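PDB 4E4U: mandalate racemase/muconate lactonizing enzyme from Unidentified, which is a putative mandelate racemase/muconate lactonizing enzyme of the enolase superfamily, probably acting on a carboxylate substrate that has not been identified. Local coordinates for residues H268-N282 / L298-N312. Residues are numbered along the deposited sequence; the frame is centred on the assembly and turned at random. Where two conformers were deposited one is given.
Sequences HKLLQAGGASILQLN and LAEVHYAQIAPHLYN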
loop_
_atom_site.group_PDB
_atom_site.type_symbol
_atom_site.label_atom_id
_atom_site.label_comp_id
_atom_site.label_asym_id
_atom_site.label_seq_id
_atom_site.Cartn_x
_atom_site.Cartn_y
_atom_site.Cartn_z
ATOM N N HIS A 268 17.983 -6.263 5.387
ATOM C CA HIS A 268 16.599 -6.012 5.768
ATOM C C HIS A 268 15.879 -5.171 4.713
ATOM O O HIS A 268 14.787 -5.518 4.268
ATOM C CB HIS A 268 16.550 -5.322 7.135
ATOM C CG HIS A 268 15.182 -4.874 7.540
ATOM N ND1 HIS A 268 14.144 -5.751 7.789
ATOM C CD2 HIS A 268 14.679 -3.631 7.736
ATOM C CE1 HIS A 268 13.069 -5.065 8.140
ATOM N NE2 HIS A 268 13.365 -3.780 8.102
ATOM N N LYS A 269 16.494 -4.067 4.298
ATOM C CA LYS A 269 15.874 -3.206 3.295
ATOM C C LYS A 269 15.618 -3.977 2.002
ATOM O O LYS A 269 14.561 -3.847 1.379
ATOM C CB LYS A 269 16.762 -1.999 3.001
ATOM C CG LYS A 269 16.922 -1.040 4.147
ATOM C CD LYS A 269 17.806 0.129 3.736
ATOM C CE LYS A 269 18.172 0.987 4.931
ATOM N NZ LYS A 269 19.204 2.005 4.607
ATOM N N LEU A 270 16.598 -4.778 1.599
ATOM C CA LEU A 270 16.466 -5.589 0.393
ATOM C C LEU A 270 15.292 -6.567 0.481
ATOM O O LEU A 270 14.468 -6.649 -0.430
ATOM C CB LEU A 270 17.763 -6.355 0.148
ATOM C CG LEU A 270 17.779 -7.327 -1.030
ATOM C CD1 LEU A 270 17.841 -6.563 -2.344
ATOM C CD2 LEU A 270 18.973 -8.263 -0.894
ATOM N N LEU A 271 15.219 -7.303 1.585
ATOM C CA LEU A 271 14.158 -8.292 1.764
ATOM C C LEU A 271 12.780 -7.647 1.903
ATOM O O LEU A 271 11.802 -8.163 1.374
ATOM C CB LEU A 271 14.459 -9.162 2.986
ATOM C CG LEU A 271 15.642 -10.113 2.808
ATOM C CD1 LEU A 271 16.121 -10.593 4.168
ATOM C CD2 LEU A 271 15.245 -11.290 1.915
ATOM N N GLN A 272 12.709 -6.513 2.593
ATOM C CA GLN A 272 11.442 -5.794 2.754
ATOM C C GLN A 272 10.867 -5.393 1.406
ATOM O O GLN A 272 9.650 -5.380 1.230
ATOM C CB GLN A 272 11.643 -4.533 3.597
ATOM C CG GLN A 272 11.906 -4.788 5.058
ATOM C CD GLN A 272 10.703 -5.332 5.780
ATOM O OE1 GLN A 272 10.535 -6.547 5.898
ATOM N NE2 GLN A 272 9.856 -4.438 6.280
ATOM N N ALA A 273 11.745 -5.067 0.460
ATOM C CA ALA A 273 11.327 -4.652 -0.877
ATOM C C ALA A 273 10.948 -5.829 -1.776
ATOM O O ALA A 273 10.411 -5.617 -2.861
ATOM C CB ALA A 273 12.432 -3.818 -1.538
ATOM N N GLY A 274 11.276 -7.054 -1.363
ATOM C CA GLY A 274 11.124 -8.215 -2.228
ATOM C C GLY A 274 12.206 -8.240 -3.302
ATOM O O GLY A 274 11.994 -8.719 -4.414
ATOM N N GLY A 275 13.376 -7.706 -2.965
ATOM C CA GLY A 275 14.431 -7.521 -3.948
ATOM C C GLY A 275 15.197 -8.757 -4.380
ATOM O O GLY A 275 15.772 -8.762 -5.469
ATOM N N ALA A 276 15.230 -9.792 -3.545
ATOM C CA ALA A 276 15.957 -11.016 -3.873
ATOM C C ALA A 276 15.482 -12.150 -2.989
ATOM O O ALA A 276 15.013 -11.919 -1.874
ATOM C CB ALA A 276 17.461 -10.809 -3.702
ATOM N N SER A 277 15.622 -13.380 -3.477
ATOM C CA SER A 277 15.258 -14.561 -2.699
ATOM C C SER A 277 16.468 -15.415 -2.350
ATOM O O SER A 277 16.342 -16.418 -1.650
ATOM C CB SER A 277 14.240 -15.408 -3.448
ATOM O OG SER A 277 14.765 -15.817 -4.695
ATOM N N ILE A 278 17.634 -15.024 -2.856
ATOM C CA ILE A 278 18.878 -15.734 -2.593
ATOM C C ILE A 278 19.909 -14.674 -2.229
ATOM O O ILE A 278 20.179 -13.773 -3.021
ATOM C CB ILE A 278 19.331 -16.542 -3.828
ATOM C CG1 ILE A 278 18.302 -17.633 -4.159
ATOM C CG2 ILE A 278 20.701 -17.176 -3.604
ATOM C CD1 ILE A 278 18.482 -18.250 -5.542
ATOM N N LEU A 279 20.449 -14.762 -1.013
ATOM C CA LEU A 279 21.352 -13.740 -0.494
ATOM C C LEU A 279 22.799 -14.183 -0.575
ATOM O O LEU A 279 23.194 -15.181 0.039
ATOM C CB LEU A 279 21.018 -13.402 0.955
ATOM C CG LEU A 279 19.599 -12.952 1.242
ATOM C CD1 LEU A 279 19.486 -12.442 2.675
ATOM C CD2 LEU A 279 19.160 -11.883 0.267
ATOM N N GLN A 280 23.583 -13.420 -1.323
ATOM C CA GLN A 280 24.975 -13.737 -1.589
ATOM C C GLN A 280 25.914 -12.899 -0.729
ATOM O O GLN A 280 26.836 -12.245 -1.222
ATOM C CB GLN A 280 25.264 -13.550 -3.071
ATOM C CG GLN A 280 24.367 -14.410 -3.940
ATOM C CD GLN A 280 24.540 -14.137 -5.407
ATOM O OE1 GLN A 280 24.425 -12.995 -5.855
ATOM N NE2 GLN A 280 24.802 -15.191 -6.175
ATOM N N LEU A 281 25.685 -12.940 0.574
ATOM C CA LEU A 281 26.569 -12.264 1.505
ATOM C C LEU A 281 27.997 -12.800 1.373
ATOM O O LEU A 281 28.211 -13.993 1.107
ATOM C CB LEU A 281 26.044 -12.449 2.935
ATOM C CG LEU A 281 25.989 -13.881 3.484
ATOM C CD1 LEU A 281 27.291 -14.308 4.161
ATOM C CD2 LEU A 281 24.830 -14.037 4.454
ATOM N N ASN A 282 28.970 -11.918 1.562
ATOM C CA ASN A 282 30.352 -12.332 1.739
ATOM C C ASN A 282 30.686 -12.088 3.205
ATOM O O ASN A 282 30.581 -10.947 3.688
ATOM C CB ASN A 282 31.284 -11.561 0.807
ATOM C CG ASN A 282 32.710 -12.070 0.865
ATOM O OD1 ASN A 282 33.295 -12.194 1.947
ATOM N ND2 ASN A 282 33.284 -12.358 -0.297
ATOM N N LEU A 298 17.364 -13.199 8.956
ATOM C CA LEU A 298 16.422 -12.392 8.180
ATOM C C LEU A 298 15.936 -13.188 6.982
ATOM O O LEU A 298 14.743 -13.203 6.679
ATOM C CB LEU A 298 17.065 -11.095 7.698
ATOM C CG LEU A 298 17.597 -10.142 8.763
ATOM C CD1 LEU A 298 18.171 -8.887 8.106
ATOM C CD2 LEU A 298 16.490 -9.791 9.744
ATOM N N ALA A 299 16.860 -13.871 6.308
ATOM C CA ALA A 299 16.464 -14.668 5.166
ATOM C C ALA A 299 15.456 -15.740 5.582
ATOM O O ALA A 299 14.464 -15.965 4.888
ATOM C CB ALA A 299 17.674 -15.283 4.504
ATOM N N GLU A 300 15.682 -16.390 6.724
ATOM C CA GLU A 300 14.774 -17.457 7.161
ATOM C C GLU A 300 13.327 -16.979 7.253
ATOM O O GLU A 300 12.405 -17.671 6.820
ATOM C CB GLU A 300 15.172 -18.011 8.524
ATOM C CG GLU A 300 16.412 -18.870 8.542
ATOM C CD GLU A 300 16.507 -19.631 9.846
ATOM O OE1 GLU A 300 17.254 -19.191 10.740
ATOM O OE2 GLU A 300 15.809 -20.659 9.983
ATOM N N VAL A 301 13.115 -15.801 7.828
ATOM C CA VAL A 301 11.743 -15.371 8.071
ATOM C C VAL A 301 11.046 -14.930 6.793
ATOM O O VAL A 301 9.826 -14.858 6.755
ATOM C CB VAL A 301 11.603 -14.305 9.201
ATOM C CG1 VAL A 301 12.076 -14.886 10.522
ATOM C CG2 VAL A 301 12.333 -13.015 8.852
ATOM N N HIS A 302 11.825 -14.653 5.746
ATOM C CA HIS A 302 11.288 -14.353 4.415
ATOM C C HIS A 302 11.249 -15.581 3.504
ATOM O O HIS A 302 10.889 -15.477 2.327
ATOM C CB HIS A 302 12.099 -13.249 3.735
ATOM C CG HIS A 302 11.923 -11.908 4.361
ATOM N ND1 HIS A 302 10.972 -11.007 3.941
ATOM C CD2 HIS A 302 12.574 -11.319 5.400
ATOM C CE1 HIS A 302 11.055 -9.911 4.677
ATOM N NE2 HIS A 302 12.010 -10.074 5.566
ATOM N N TYR A 303 11.616 -16.739 4.048
ATOM C CA TYR A 303 11.769 -17.976 3.267
ATOM C C TYR A 303 12.753 -17.788 2.094
ATOM O O TYR A 303 12.592 -18.379 1.016
ATOM C CB TYR A 303 10.430 -18.530 2.756
ATOM C CG TYR A 303 9.500 -19.162 3.775
ATOM C CD1 TYR A 303 9.757 -19.139 5.140
ATOM C CD2 TYR A 303 8.374 -19.834 3.340
ATOM C CE1 TYR A 303 8.873 -19.734 6.046
ATOM C CE2 TYR A 303 7.489 -20.421 4.223
ATOM C CZ TYR A 303 7.746 -20.379 5.573
ATOM O OH TYR A 303 6.857 -20.976 6.441
ATOM N N ALA A 304 13.769 -16.959 2.325
ATOM C CA ALA A 304 14.870 -16.787 1.388
ATOM C C ALA A 304 16.009 -17.724 1.774
ATOM O O ALA A 304 16.042 -18.258 2.888
ATOM C CB ALA A 304 15.339 -15.324 1.366
ATOM N N GLN A 305 16.953 -17.907 0.862
ATOM C CA GLN A 305 18.092 -18.779 1.102
ATOM C C GLN A 305 19.389 -17.992 1.067
ATOM O O GLN A 305 19.441 -16.871 0.553
ATOM C CB GLN A 305 18.153 -19.871 0.038
ATOM C CG GLN A 305 16.955 -20.788 0.025
ATOM C CD GLN A 305 17.008 -21.749 -1.136
ATOM O OE1 GLN A 305 16.824 -21.357 -2.301
ATOM N NE2 GLN A 305 17.301 -23.019 -0.841
ATOM N N ILE A 306 20.444 -18.548 1.652
ATOM C CA ILE A 306 21.756 -17.928 1.518
ATOM C C ILE A 306 22.655 -18.746 0.604
ATOM O O ILE A 306 22.616 -19.978 0.586
ATOM C CB ILE A 306 22.471 -17.662 2.870
ATOM C CG1 ILE A 306 22.969 -18.965 3.502
ATOM C CG2 ILE A 306 21.566 -16.870 3.813
ATOM C CD1 ILE A 306 23.963 -18.743 4.622
ATOM N N ALA A 307 23.440 -18.028 -0.183
ATOM C CA ALA A 307 24.403 -18.618 -1.103
ATOM C C ALA A 307 25.641 -17.740 -1.044
ATOM O O ALA A 307 25.810 -16.841 -1.872
ATOM C CB ALA A 307 23.840 -18.654 -2.513
ATOM N N PRO A 308 26.499 -17.964 -0.039
ATOM C CA PRO A 308 27.567 -16.987 0.196
ATOM C C PRO A 308 28.514 -16.820 -0.986
ATOM O O PRO A 308 28.882 -17.780 -1.677
ATOM C CB PRO A 308 28.308 -17.554 1.409
ATOM C CG PRO A 308 27.289 -18.396 2.110
ATOM C CD PRO A 308 26.468 -19.008 0.999
ATOM N N HIS A 309 28.893 -15.566 -1.198
ATOM C CA HIS A 309 29.804 -15.174 -2.256
ATOM C C HIS A 309 31.241 -15.436 -1.835
ATOM O O HIS A 309 31.592 -15.320 -0.654
ATOM C CB HIS A 309 29.616 -13.678 -2.529
ATOM C CG HIS A 309 30.698 -13.071 -3.365
ATOM N ND1 HIS A 309 31.819 -12.486 -2.818
ATOM C CD2 HIS A 309 30.815 -12.925 -4.706
ATOM C CE1 HIS A 309 32.594 -12.031 -3.787
ATOM N NE2 HIS A 309 32.005 -12.283 -4.941
ATOM N N LEU A 310 32.081 -15.768 -2.805
ATOM C CA LEU A 310 33.497 -15.929 -2.539
ATOM C C LEU A 310 34.306 -15.554 -3.782
ATOM O O LEU A 310 34.214 -16.216 -4.814
ATOM C CB LEU A 310 33.786 -17.369 -2.102
ATOM C CG LEU A 310 34.883 -17.590 -1.066
ATOM C CD1 LEU A 310 36.240 -17.191 -1.628
ATOM C CD2 LEU A 310 34.573 -16.831 0.221
ATOM N N TYR A 311 35.075 -14.473 -3.681
ATOM C CA TYR A 311 36.048 -14.127 -4.710
ATOM C C TYR A 311 37.257 -13.548 -4.000
ATOM O O TYR A 311 37.571 -12.361 -4.114
ATOM C CB TYR A 311 35.494 -13.140 -5.748
ATOM C CG TYR A 311 36.372 -13.109 -6.983
ATOM C CD1 TYR A 311 36.456 -14.219 -7.817
ATOM C CD2 TYR A 311 37.148 -11.998 -7.295
ATOM C CE1 TYR A 311 37.272 -14.223 -8.932
ATOM C CE2 TYR A 311 37.971 -11.992 -8.421
ATOM C CZ TYR A 311 38.022 -13.107 -9.233
ATOM O OH TYR A 311 38.832 -13.118 -10.349
ATOM N N ASN A 312 37.926 -14.410 -3.248
ATOM C CA ASN A 312 38.965 -13.991 -2.323
ATOM C C ASN A 312 39.658 -15.247 -1.803
ATOM O O ASN A 312 39.528 -16.312 -2.422
ATOM C CB ASN A 312 38.407 -13.076 -1.205
ATOM C CG ASN A 312 37.170 -13.637 -0.522
ATOM O OD1 ASN A 312 36.042 -13.511 -1.018
ATOM N ND2 ASN A 312 37.371 -14.230 0.645
HETATM O O HOH W 1 13.011 -8.318 7.608
HETATM O O HOH W 2 15.373 -18.915 -2.559
HETATM O O HOH W 3 26.898 -16.842 -4.573
HETATM O O HOH W 4 34.928 -14.397 2.447
#
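The side-chain amide nitrogen of N282 donates two hydrogen bonds across the contact. N282 ND2 lies 2.9 Å from H309 ND1 and close to the plane of that ring. Its second bond, to N312 OD1, is 3.1 Å long and lies in the N282 amide plane. CG of N282 is anti to the backbone N (chi1 -174°), which carries the amide to the H309 ring edge. N312 OD1 also accepts from Y311 N, on the opposite face of its plane. The other end of the N282 amide, OD1, accepts from A284 N and from a water shared with N312 ND2. Both ends of this buried amide are thus bonded, which should fix its rotation.

Before this cluster, strands 278-279 and 305-306 pair in parallel. L279 is gripped at both backbone ends: its N donates to Q305 O (2.8 Å), and its O accepts from A307 N. Beyond the strands, H309 N still donates to L281 O. I278 CG2 packs on A307 CB, while L279 CD1 meets A299 CB at 3.8 Å.

At the helical end, L271 CB sits over the centre of the H302 ring, 3.7 Å from its centroid, a CH-pi contact. L271 CD1 reaches L298 CB. A water joins H302 NE2 to H268 ND1. The H268 ring meets H302 of a second subunit edge-to-face, and H302 meets H268 of that subunit likewise.

The contact joins two adjacent parallel strands of the C-terminal TIM-type barrel, with the helix ends that precede them. Helix 289-301 forms the beta-alpha-beta crossover between the two strands; strand 255-257 borders 278-279, and helix 314-325 packs on L281 and I306.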